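Local atomic coordinates of adhesin (Neisseria gonorrhoeae, PDB entry 6GQ4), a protein that probably acts as an adhesin of the gonococcus and, as a recombinant antigen, raises bactericidal antibodies in mice. Residues 9-14 with 27-32. Sequence-based numbering, arbitrary orientation.
Sequences AKKTVS and YGFNKQ
At the edge of the Tyr-27 ring, near its plane, lies Val-13 CG2, 4.2 Å from Tyr-27 CE2, while the Phe-29 ring has the carbonyl oxygen of Ala-9 at its edge and is met obliquely by the start of the Lys-11 side chain. That second meeting is close: Lys-11 CG lies 3.4 Å from Phe-29 CE1, the two side chains crossing at about a right angle. With chi1 at -52°, CG of Lys-11 stands opposite its own carbonyl carbon and close to CD1 and CE1 of the ring, and a bend at chi2 then carries the amine away. Phe-29 and Tyr-81, a sodium ligand, also pack edge-to-face, and the Tyr-27 hydroxyl is hydrogen-bonded to that of Tyr-15, another ligand of the ion. Strands 9-16 and 22-29 form an antiparallel beta hairpin within the antiparallel sheet of the ACP-like domain, illustrating how alternation sends Ala-9, Lys-11, Tyr-27 and Phe-29 to one face and Lys-10 to the other. In the hydrogen-bonded pair Lys-11/Tyr-27, Tyr-27 N reaches Lys-11 O at 2.7 Å, almost straight at 172°, and Lys-11 N returns to Tyr-27 O at 3.0 Å. The same Tyr-27 oxygen receives a CA-H contact from Lys-10 CA at 3.2 Å. In the next hydrogen-bonded pair, Ala-9 with Phe-29, Phe-29 N binds Ala-9 O at 2.9 Å, whereas the return bond from Ala-9 N to Phe-29 O is weak, at 3.4 Å.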
loop_
_atom_site.group_PDB
_atom_site.type_symbol
_atom_site.label_atom_id
_atom_site.label_comp_id
_atom_site.label_asym_id
_atom_site.label_seq_id
_atom_site.Cartn_x
_atom_site.Cartn_y
_atom_site.Cartn_z
ATOM N N ALA A 9 12.592 -7.736 4.801
ATOM C CA ALA A 9 11.433 -8.541 4.986
ATOM C C ALA A 9 10.292 -7.989 4.149
ATOM O O ALA A 9 10.332 -6.827 3.774
ATOM C CB ALA A 9 11.031 -8.580 6.426
ATOM N N LYS A 10 9.355 -8.858 3.784
ATOM C CA LYS A 10 8.186 -8.457 3.120
ATOM C C LYS A 10 6.971 -9.208 3.677
ATOM O O LYS A 10 7.045 -10.297 4.192
ATOM C CB LYS A 10 8.329 -8.492 1.592
ATOM C CG LYS A 10 8.403 -9.850 0.992
ATOM C CD LYS A 10 8.832 -9.789 -0.447
ATOM C CE LYS A 10 9.320 -11.108 -0.964
ATOM N NZ LYS A 10 9.225 -11.109 -2.442
ATOM N N LYS A 11 5.835 -8.487 3.704
ATOM C CA LYS A 11 4.618 -8.926 4.318
ATOM C C LYS A 11 3.471 -8.558 3.359
ATOM O O LYS A 11 3.504 -7.477 2.759
ATOM C CB LYS A 11 4.427 -8.234 5.680
ATOM C CG LYS A 11 5.595 -8.310 6.677
ATOM C CD LYS A 11 5.614 -9.510 7.508
ATOM C CE LYS A 11 6.844 -9.556 8.389
ATOM N NZ LYS A 11 7.425 -10.918 8.367
ATOM N N THR A 12 2.422 -9.366 3.335
ATOM C CA THR A 12 1.353 -9.223 2.393
ATOM C C THR A 12 0.036 -9.026 3.149
ATOM O O THR A 12 -0.216 -9.716 4.147
ATOM C CB THR A 12 1.304 -10.354 1.367
ATOM O OG1 THR A 12 2.511 -10.385 0.615
ATOM C CG2 THR A 12 0.212 -10.158 0.354
ATOM N N VAL A 13 -0.781 -8.058 2.672
ATOM C CA VAL A 13 -2.114 -7.825 3.226
ATOM C C VAL A 13 -3.157 -7.938 2.106
ATOM O O VAL A 13 -2.924 -7.424 1.015
ATOM C CB VAL A 13 -2.247 -6.478 3.966
ATOM C CG1 VAL A 13 -3.604 -6.319 4.595
ATOM C CG2 VAL A 13 -1.201 -6.279 5.038
ATOM N N SER A 14 -4.268 -8.638 2.402
ATOM C CA SER A 14 -5.441 -8.770 1.537
ATOM C C SER A 14 -6.489 -7.722 1.946
ATOM O O SER A 14 -6.827 -7.589 3.142
ATOM C CB SER A 14 -6.001 -10.154 1.598
ATOM O OG SER A 14 -5.170 -11.064 0.891
ATOM N N TYR A 27 4.235 -5.345 1.201
ATOM C CA TYR A 27 5.041 -4.256 1.696
ATOM C C TYR A 27 6.439 -4.755 2.052
ATOM O O TYR A 27 6.532 -5.808 2.649
ATOM C CB TYR A 27 4.401 -3.639 2.929
ATOM C CG TYR A 27 3.036 -3.052 2.656
ATOM C CD1 TYR A 27 2.884 -1.764 2.158
ATOM C CD2 TYR A 27 1.891 -3.753 2.973
ATOM C CE1 TYR A 27 1.619 -1.263 1.926
ATOM C CE2 TYR A 27 0.609 -3.281 2.714
ATOM C CZ TYR A 27 0.485 -1.998 2.224
ATOM O OH TYR A 27 -0.754 -1.474 1.958
ATOM N N GLY A 28 7.438 -4.034 1.580
ATOM C CA GLY A 28 8.810 -4.223 2.039
ATOM C C GLY A 28 9.062 -3.428 3.322
ATOM O O GLY A 28 8.491 -2.363 3.571
ATOM N N PHE A 29 9.921 -4.032 4.166
ATOM C CA PHE A 29 10.242 -3.464 5.465
ATOM C C PHE A 29 11.750 -3.447 5.630
ATOM O O PHE A 29 12.443 -4.336 5.159
ATOM C CB PHE A 29 9.669 -4.236 6.653
ATOM C CG PHE A 29 8.174 -4.166 6.748
ATOM C CD1 PHE A 29 7.422 -5.027 5.981
ATOM C CD2 PHE A 29 7.543 -3.258 7.596
ATOM C CE1 PHE A 29 6.043 -4.961 6.015
ATOM C CE2 PHE A 29 6.157 -3.183 7.625
ATOM C CZ PHE A 29 5.418 -4.081 6.855
ATOM N N ASN A 30 12.214 -2.409 6.322
ATOM C CA ASN A 30 13.614 -2.307 6.654
ATOM C C ASN A 30 13.784 -2.861 8.077
ATOM O O ASN A 30 12.817 -3.261 8.781
ATOM C CB ASN A 30 14.178 -0.901 6.411
ATOM C CG ASN A 30 13.589 0.148 7.322
ATOM O OD1 ASN A 30 13.075 -0.159 8.412
ATOM N ND2 ASN A 30 13.658 1.391 6.856
ATOM N N LYS A 31 15.055 -2.860 8.515
ATOM C CA LYS A 31 15.411 -3.414 9.821
ATOM C C LYS A 31 14.720 -2.671 10.967
ATOM O O LYS A 31 14.510 -3.285 12.053
ATOM C CB LYS A 31 16.940 -3.481 9.964
ATOM C CG LYS A 31 17.412 -3.937 11.335
ATOM C CD LYS A 31 18.907 -3.982 11.449
ATOM C CE LYS A 31 19.295 -4.374 12.839
ATOM N NZ LYS A 31 19.254 -5.848 12.960
ATOM N N GLN A 32 14.364 -1.386 10.770
ATOM C CA GLN A 32 13.734 -0.612 11.806
ATOM C C GLN A 32 12.229 -0.832 11.883
ATOM O O GLN A 32 11.579 -0.246 12.743
ATOM C CB GLN A 32 14.145 0.833 11.629
ATOM C CG GLN A 32 15.659 1.060 11.870
ATOM C CD GLN A 32 16.593 0.644 10.720
ATOM O OE1 GLN A 32 16.243 0.917 9.527
ATOM N NE2 GLN A 32 17.762 -0.011 11.037
#